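Local coordinates for glycerophosphodiester phosphodiesterase (Thermotoga maritima, PDB 1O1Z), which belongs to the glycerophosphodiester phosphodiesterase family and is built as a TIM barrel, with a sodium ion bound in the crystal structure, at residues Ser51-Val56 / Asp76-Glu81; Lys111-Ala116 / Leu136-Glu141; Val203-Asp208 / Ile223-Glu228. All coordinates share one frame; numbering follows the deposited sequence.

Contact 1 (Ser51-Val56 / Asp76-Glu81)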
# COMPACT_ATOMS: atom_id res chain seq x y z
N SER A 51 -17.69 -4.92 0.81
CA SER A 51 -18.90 -4.81 1.59
C SER A 51 -19.86 -5.94 1.23
O SER A 51 -19.61 -6.73 0.30
CB SER A 51 -19.58 -3.46 1.28
OG SER A 51 -20.02 -3.46 -0.08
N LYS A 52 -20.95 -6.01 1.98
CA LYS A 52 -21.95 -7.05 1.77
C LYS A 52 -22.52 -6.99 0.36
O LYS A 52 -22.84 -8.05 -0.22
CB LYS A 52 -23.08 -6.95 2.77
CG LYS A 52 -24.12 -8.06 2.58
CD LYS A 52 -24.89 -8.34 3.84
CE LYS A 52 -25.87 -9.49 3.64
NZ LYS A 52 -26.91 -9.51 4.72
N ASP A 53 -22.71 -5.76 -0.14
CA ASP A 53 -23.24 -5.54 -1.49
C ASP A 53 -22.17 -5.53 -2.60
O ASP A 53 -22.44 -5.13 -3.75
CB ASP A 53 -24.19 -4.31 -1.57
CG ASP A 53 -23.62 -2.99 -1.01
OD1 ASP A 53 -22.65 -2.94 -0.21
OD2 ASP A 53 -24.13 -1.88 -1.31
N GLY A 54 -20.96 -5.99 -2.26
CA GLY A 54 -19.94 -6.28 -3.24
C GLY A 54 -19.19 -5.07 -3.76
O GLY A 54 -18.59 -5.10 -4.85
N LYS A 55 -19.22 -4.00 -2.96
CA LYS A 55 -18.53 -2.77 -3.33
C LYS A 55 -17.18 -2.72 -2.63
O LYS A 55 -17.01 -3.30 -1.55
CB LYS A 55 -19.37 -1.56 -2.93
CG LYS A 55 -20.83 -1.58 -3.45
CD LYS A 55 -20.93 -1.77 -4.94
CE LYS A 55 -22.35 -1.51 -5.42
NZ LYS A 55 -22.52 -1.93 -6.85
N VAL A 56 -16.23 -2.02 -3.25
CA VAL A 56 -14.86 -1.95 -2.76
C VAL A 56 -14.78 -0.83 -1.74
O VAL A 56 -14.93 0.36 -2.10
CB VAL A 56 -13.84 -1.75 -3.86
CG1 VAL A 56 -12.44 -1.73 -3.26
CG2 VAL A 56 -13.94 -2.84 -4.89
N ASP A 76 -20.41 -7.85 6.21
CA ASP A 76 -21.73 -8.13 6.76
C ASP A 76 -22.65 -6.91 6.61
O ASP A 76 -23.84 -7.00 6.94
CB ASP A 76 -21.61 -8.50 8.24
CG ASP A 76 -21.13 -9.93 8.48
OD1 ASP A 76 -21.01 -10.73 7.53
OD2 ASP A 76 -20.86 -10.33 9.62
N ALA A 77 -22.11 -5.78 6.16
CA ALA A 77 -22.87 -4.54 6.04
C ALA A 77 -22.73 -3.98 4.63
O ALA A 77 -21.67 -4.10 4.01
CB ALA A 77 -22.39 -3.53 7.04
N THR A 78 -23.78 -3.33 4.13
CA THR A 78 -23.68 -2.61 2.88
C THR A 78 -22.86 -1.33 3.04
O THR A 78 -22.64 -0.83 4.16
CB THR A 78 -25.08 -2.22 2.35
OG1 THR A 78 -25.67 -1.29 3.27
CG2 THR A 78 -26.01 -3.43 2.27
N VAL A 79 -22.41 -0.76 1.93
CA VAL A 79 -21.70 0.52 2.01
C VAL A 79 -22.51 1.58 2.77
O VAL A 79 -21.98 2.26 3.65
CB VAL A 79 -21.29 1.05 0.62
CG1 VAL A 79 -20.71 2.44 0.72
CG2 VAL A 79 -20.27 0.13 -0.03
N SER A 80 -23.80 1.70 2.46
CA SER A 80 -24.66 2.66 3.13
C SER A 80 -24.69 2.42 4.64
O SER A 80 -24.58 3.35 5.43
CB SER A 80 -26.07 2.62 2.55
OG SER A 80 -26.86 3.63 3.18
N GLU A 81 -24.84 1.14 5.04
CA GLU A 81 -24.86 0.78 6.46
C GLU A 81 -23.53 1.12 7.15
O GLU A 81 -23.53 1.62 8.26
CB GLU A 81 -25.17 -0.71 6.60
CG GLU A 81 -26.63 -1.00 6.30
CD GLU A 81 -26.97 -2.47 6.09
OE1 GLU A 81 -26.06 -3.34 6.03
OE2 GLU A 81 -28.18 -2.75 5.98
O HOH W 1 -25.28 -9.38 7.10
O HOH W 2 -25.00 0.46 -0.05

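Contact 2 (Lys111-Ala116 / Leu136-Glu141)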
# COMPACT_ATOMS: atom_id res chain seq x y z
N LYS A 111 -6.74 -6.80 0.48
CA LYS A 111 -6.80 -7.58 1.70
C LYS A 111 -7.54 -8.92 1.56
O LYS A 111 -7.41 -9.80 2.42
CB LYS A 111 -7.48 -6.74 2.81
CG LYS A 111 -6.67 -5.55 3.28
CD LYS A 111 -5.34 -6.00 3.91
CE LYS A 111 -4.73 -5.02 4.87
NZ LYS A 111 -3.43 -5.55 5.41
N GLU A 112 -8.34 -9.02 0.49
CA GLU A 112 -9.23 -10.15 0.22
C GLU A 112 -9.19 -10.51 -1.26
O GLU A 112 -9.44 -9.65 -2.10
CB GLU A 112 -10.68 -9.76 0.55
CG GLU A 112 -10.86 -9.30 1.96
CD GLU A 112 -12.27 -8.82 2.26
OE1 GLU A 112 -13.06 -8.55 1.29
OE2 GLU A 112 -12.55 -8.68 3.45
N ARG A 113 -8.89 -11.77 -1.58
CA ARG A 113 -8.90 -12.21 -2.98
C ARG A 113 -10.22 -11.91 -3.66
O ARG A 113 -10.26 -11.55 -4.82
CB ARG A 113 -8.57 -13.70 -3.12
CG ARG A 113 -8.95 -14.34 -4.48
CD ARG A 113 -8.60 -15.83 -4.59
NE ARG A 113 -7.15 -16.05 -4.78
CZ ARG A 113 -6.56 -16.12 -5.95
NH1 ARG A 113 -7.31 -15.92 -7.05
NH2 ARG A 113 -5.24 -16.39 -6.05
N GLU A 114 -11.32 -12.07 -2.93
CA GLU A 114 -12.64 -11.85 -3.53
C GLU A 114 -12.89 -10.42 -4.00
O GLU A 114 -13.80 -10.19 -4.77
CB GLU A 114 -13.75 -12.33 -2.59
CG GLU A 114 -13.77 -11.66 -1.23
CD GLU A 114 -12.96 -12.41 -0.14
OE1 GLU A 114 -12.00 -13.18 -0.44
OE2 GLU A 114 -13.29 -12.22 1.06
N ALA A 115 -12.08 -9.46 -3.52
CA ALA A 115 -12.18 -8.07 -3.96
C ALA A 115 -11.44 -7.79 -5.25
O ALA A 115 -11.63 -6.75 -5.85
CB ALA A 115 -11.66 -7.14 -2.88
N ALA A 116 -10.59 -8.72 -5.69
CA ALA A 116 -9.67 -8.43 -6.79
C ALA A 116 -10.39 -8.09 -8.10
O ALA A 116 -10.03 -7.10 -8.74
CB ALA A 116 -8.73 -9.59 -7.01
N LEU A 136 0.97 -13.54 -2.83
CA LEU A 136 1.79 -13.36 -4.01
C LEU A 136 1.18 -14.11 -5.21
O LEU A 136 1.25 -13.62 -6.34
CB LEU A 136 3.23 -13.81 -3.75
CG LEU A 136 3.84 -13.16 -2.50
CD1 LEU A 136 5.31 -13.57 -2.48
CD2 LEU A 136 3.69 -11.67 -2.46
N ASP A 137 0.59 -15.27 -4.97
CA ASP A 137 -0.04 -16.02 -6.06
C ASP A 137 -1.18 -15.23 -6.67
O ASP A 137 -1.40 -15.28 -7.87
CB ASP A 137 -0.59 -17.36 -5.61
CG ASP A 137 0.47 -18.35 -5.17
OD1 ASP A 137 1.70 -18.12 -5.33
OD2 ASP A 137 0.12 -19.45 -4.66
N LEU A 138 -1.96 -14.53 -5.86
CA LEU A 138 -3.08 -13.73 -6.36
C LEU A 138 -2.58 -12.71 -7.38
O LEU A 138 -3.17 -12.54 -8.45
CB LEU A 138 -3.79 -13.03 -5.21
CG LEU A 138 -4.81 -11.96 -5.61
CD1 LEU A 138 -5.95 -12.60 -6.37
CD2 LEU A 138 -5.27 -11.22 -4.37
N LEU A 139 -1.48 -12.05 -7.03
CA LEU A 139 -0.93 -11.02 -7.92
C LEU A 139 -0.48 -11.66 -9.22
O LEU A 139 -0.79 -11.17 -10.31
CB LEU A 139 0.22 -10.27 -7.24
CG LEU A 139 -0.21 -9.49 -5.99
CD1 LEU A 139 1.03 -8.96 -5.26
CD2 LEU A 139 -1.17 -8.37 -6.34
N ASP A 140 0.27 -12.75 -9.11
CA ASP A 140 0.80 -13.40 -10.32
C ASP A 140 -0.30 -13.97 -11.21
O ASP A 140 -0.12 -14.04 -12.43
CB ASP A 140 1.75 -14.52 -9.98
CG ASP A 140 3.01 -14.06 -9.28
OD1 ASP A 140 3.43 -12.90 -9.43
OD2 ASP A 140 3.70 -14.89 -8.64
N GLU A 141 -1.41 -14.42 -10.61
CA GLU A 141 -2.50 -15.01 -11.36
C GLU A 141 -3.45 -14.00 -11.99
O GLU A 141 -3.95 -14.22 -13.10
CB GLU A 141 -3.28 -15.97 -10.46
CG GLU A 141 -2.48 -17.18 -10.05
CD GLU A 141 -3.06 -17.94 -8.87
OE1 GLU A 141 -4.24 -17.67 -8.51
OE2 GLU A 141 -2.36 -18.82 -8.30
O HOH W 3 -6.49 -16.55 -9.45

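Contact 3 (Val203-Asp208 / Ile223-Glu228)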
# COMPACT_ATOMS: atom_id res chain seq x y z
N VAL A 203 9.91 0.54 1.11
CA VAL A 203 9.97 0.05 2.48
C VAL A 203 8.79 0.52 3.30
O VAL A 203 8.27 1.58 3.07
CB VAL A 203 11.30 0.40 3.17
CG1 VAL A 203 12.43 -0.24 2.42
CG2 VAL A 203 11.50 1.88 3.31
N TRP A 204 8.35 -0.31 4.25
CA TRP A 204 7.21 0.01 5.11
C TRP A 204 7.41 -0.56 6.51
O TRP A 204 8.24 -1.44 6.70
CB TRP A 204 5.93 -0.58 4.53
CG TRP A 204 5.99 -2.10 4.40
CD1 TRP A 204 6.50 -2.79 3.35
CD2 TRP A 204 5.58 -3.10 5.36
NE1 TRP A 204 6.43 -4.14 3.59
CE2 TRP A 204 5.85 -4.36 4.81
CE3 TRP A 204 4.99 -3.04 6.63
CZ2 TRP A 204 5.58 -5.56 5.47
CZ3 TRP A 204 4.71 -4.23 7.29
CH2 TRP A 204 5.01 -5.48 6.70
N THR A 205 6.67 -0.08 7.51
CA THR A 205 6.04 1.22 7.56
C THR A 205 7.00 2.04 8.41
O THR A 205 7.15 1.81 9.61
CB THR A 205 4.69 1.13 8.27
OG1 THR A 205 3.76 0.45 7.42
CG2 THR A 205 4.12 2.54 8.48
N LEU A 206 7.69 2.95 7.75
CA LEU A 206 8.87 3.55 8.35
C LEU A 206 8.55 4.95 8.85
O LEU A 206 8.18 5.83 8.07
CB LEU A 206 10.00 3.56 7.32
CG LEU A 206 11.32 4.12 7.82
CD1 LEU A 206 11.80 3.42 9.09
CD2 LEU A 206 12.34 4.06 6.73
N ASN A 207 8.69 5.15 10.15
CA ASN A 207 8.46 6.45 10.77
C ASN A 207 9.72 7.04 11.40
O ASN A 207 9.68 8.16 11.92
CB ASN A 207 7.34 6.32 11.80
CG ASN A 207 6.01 5.98 11.17
OD1 ASN A 207 5.73 6.40 10.05
ND2 ASN A 207 5.18 5.23 11.89
N ASP A 208 10.82 6.31 11.37
CA ASP A 208 12.05 6.65 12.08
C ASP A 208 13.02 7.29 11.09
O ASP A 208 13.53 6.63 10.19
CB ASP A 208 12.63 5.35 12.68
CG ASP A 208 13.90 5.56 13.48
OD1 ASP A 208 14.65 6.50 13.18
OD2 ASP A 208 14.24 4.80 14.43
N ILE A 223 6.79 4.06 2.64
CA ILE A 223 5.44 4.12 3.11
C ILE A 223 5.52 4.49 4.58
O ILE A 223 6.14 3.78 5.37
CB ILE A 223 4.74 2.76 2.86
CG1 ILE A 223 4.67 2.48 1.36
CG2 ILE A 223 3.39 2.72 3.55
CD1 ILE A 223 4.40 1.03 1.00
N THR A 224 4.96 5.65 4.95
CA THR A 224 5.13 6.22 6.27
C THR A 224 3.85 6.83 6.78
O THR A 224 3.04 7.32 5.99
CB THR A 224 6.23 7.33 6.21
OG1 THR A 224 6.43 7.89 7.52
CG2 THR A 224 5.83 8.50 5.31
N ASP A 225 3.67 6.83 8.10
CA ASP A 225 2.58 7.59 8.71
C ASP A 225 2.90 9.10 8.83
O ASP A 225 2.01 9.92 8.94
CB ASP A 225 2.28 7.06 10.10
CG ASP A 225 1.99 5.58 10.14
OD1 ASP A 225 1.29 5.08 9.23
OD2 ASP A 225 2.41 4.85 11.08
N GLU A 226 4.19 9.42 8.84
CA GLU A 226 4.70 10.77 9.13
C GLU A 226 5.04 11.49 7.84
O GLU A 226 6.20 11.74 7.51
CB GLU A 226 5.91 10.67 10.05
CG GLU A 226 5.59 10.17 11.44
CD GLU A 226 4.93 11.22 12.35
OE1 GLU A 226 4.76 12.40 11.94
OE2 GLU A 226 4.59 10.86 13.49
N VAL A 227 3.98 11.87 7.12
CA VAL A 227 4.16 12.41 5.78
C VAL A 227 5.00 13.69 5.72
O VAL A 227 5.96 13.77 4.95
CB VAL A 227 2.81 12.63 5.07
CG1 VAL A 227 3.01 13.32 3.75
CG2 VAL A 227 2.09 11.31 4.90
N GLU A 228 4.66 14.71 6.51
CA GLU A 228 5.41 15.96 6.43
C GLU A 228 6.88 15.77 6.76
O GLU A 228 7.75 16.33 6.12
CB GLU A 228 4.85 17.03 7.37
CG GLU A 228 3.48 17.58 7.01
CD GLU A 228 2.94 18.50 8.10
OE1 GLU A 228 3.17 19.72 7.99
OE2 GLU A 228 2.31 18.02 9.09

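Contact 1 (Ser51-Val56 / Asp76-Glu81)
Lys52 N bonds to Ala77 O at 2.9 Å, nearly straight at 170°, the one backbone-to-backbone hydrogen bond between a type I beta turn, Ser51 to Gly54, and the capped start of helix 79-85. The turn leads from strand 43-50 back into the antiparallel strand 56-58, so this is a hairpin turn set against a helix N-terminus. It lies in the excursion between strand 43-50 and helix 93-99, consistent with the insertion this family adds to its TIM barrel.

Asp53 carries the side-chain half of the contact. Its CG sits between the backbone N and the carbonyl carbon (chi1 53°), which turns the carboxylate back over the turn and against Thr78 and Val79. Asp53 OD1 accepts from Val79 N on its syn side at 3.1 Å, and from Ser51 OG on its anti side at 2.7 Å; the two donors arrive from opposite faces of the carboxylate. Ser51 OG in turn accepts from Lys55 N, so a chain of bonds runs from the turn into the first turn of the helix. Water 2 spans Asp53 OD2 and Ser80 N, and the acid thus serves two successive amides at the helix start, one directly and one through water. Thr78 and Glu81 complete that start as a capping box: Glu81 N bonds to Thr78 OG1, and Thr78 N to Glu81 OE1.

Lys52 runs out extended along the backbone of Asp76 and Ala77, its CG anti to the backbone N (chi1 -179°), and water 1 links its NZ to Asp76 O. On the other flank Val79, which also touches Val57, presses one methyl between Ser51 and Lys55: Val79 CG2 lies 3.6 Å from Ser51 OG and a tight 3.5 Å from Lys55 CB.

Contact 2 (Lys111-Ala116 / Leu136-Glu141)
Glu141 OE1 is gripped by two donors that both lead back to one arginine. Arg113 NH2 reaches it directly at 2.9 Å in a salt bridge, and water 3 donates to it at 2.7 Å while accepting from Arg113 NH1. The direct bond is bent, with an N-H...O angle of 146°. NH2 meets the oxygen from above the carboxylate plane, and the guanidinium and carboxylate planes are turned 39° against each other; the water, by contrast, lies in the guanidinium plane at its edge. Together the two routes restrain how the guanidinium can rotate.

Beneath this polar link lies an apolar floor. Leu138 CD1 sits over the centre of one guanidinium face, 3.6 Å from Arg113 CZ, so the flat cation rests on a methyl group while its rim makes the polar bonds. The arginine chain bends at chi3 (-75°), a turn that lays the planar end across the leucine; the two side chains slide past each other in opposite directions. The same methyl reaches Ala116 CB at 4.1 Å, and Phe143 touches both Ala116 and Leu138 and adds to the apolar layer.

Asp137, one turn before Glu141, directs its charge elsewhere and forms a salt bridge with Arg166 of helix 160-170. The contact therefore joins the loop after strand 105-110, at the start of helix 116-123, to helix 136-142: packing between two successive beta-alpha units, as in a TIM barrel.

Contact 3 (Val203-Asp208 / Ile223-Glu228)
Asn207 and Asp225 are joined by two hydrogen bonds at the C-terminal ends of neighbouring parallel strands 200-204 and 221-224, the side on which TIM barrels place their active sites. Asn207 ND2 donates to Asp225 OD2 at 2.9 Å, almost straight at 166°; it comes from above the carboxylate plane, while OD2 lies close to the amide plane, the planes 46° apart. Asn207 OD1 accepts from Asp225 N, also at 2.9 Å and in the carbonyl plane. Both ends of the amide are thereby used, which fixes its flip. The other carboxylate oxygen, Asp225 OD1, bonds to His18 ND1 on strand 14-18.

Thr224 OG1 faces two acceptors, 2.8 Å from Leu206 O and 3.0 Å from Asn207 OD1. It also accepts from Glu226 N, forming an ST turn toward helix 227-232. A chi1 of -179°, anti to the backbone N, places the oxygen there.

The ladder of the beta-alpha-beta unit closes with Ile223 N bonded to Val203 O and Leu206 N to Ile223 O. Between these two bonds falls the cis peptide preceding Thr205. Outward of them Ile223 packs on the Val203 carbonyl, Thr205 CG2 approaches the Asp225 carboxylate, and Trp204 CB meets Ile223 CB at 3.9 Å.

The three contacts follow one another along the chain and sample one barrel and the excursion off it at separate points. Contacts 1 and 2 are neighbours, with centres about 19 Å and nearest atoms about 5 Å apart; Glu112, from contact 2, bonds to Leu50 N just before the turn of contact 1. Contact 3 lies across the chain's centre from both, its centre about 30 Å from that of contact 1 and about 25 Å from that of contact 2. Contacts 2 and 3 both involve segments following C-terminal strand ends, where TIM barrels usually place their active sites. The sodium ion, bound by Ser123 and Arg126, is about 14 Å from the Ala116 side chain.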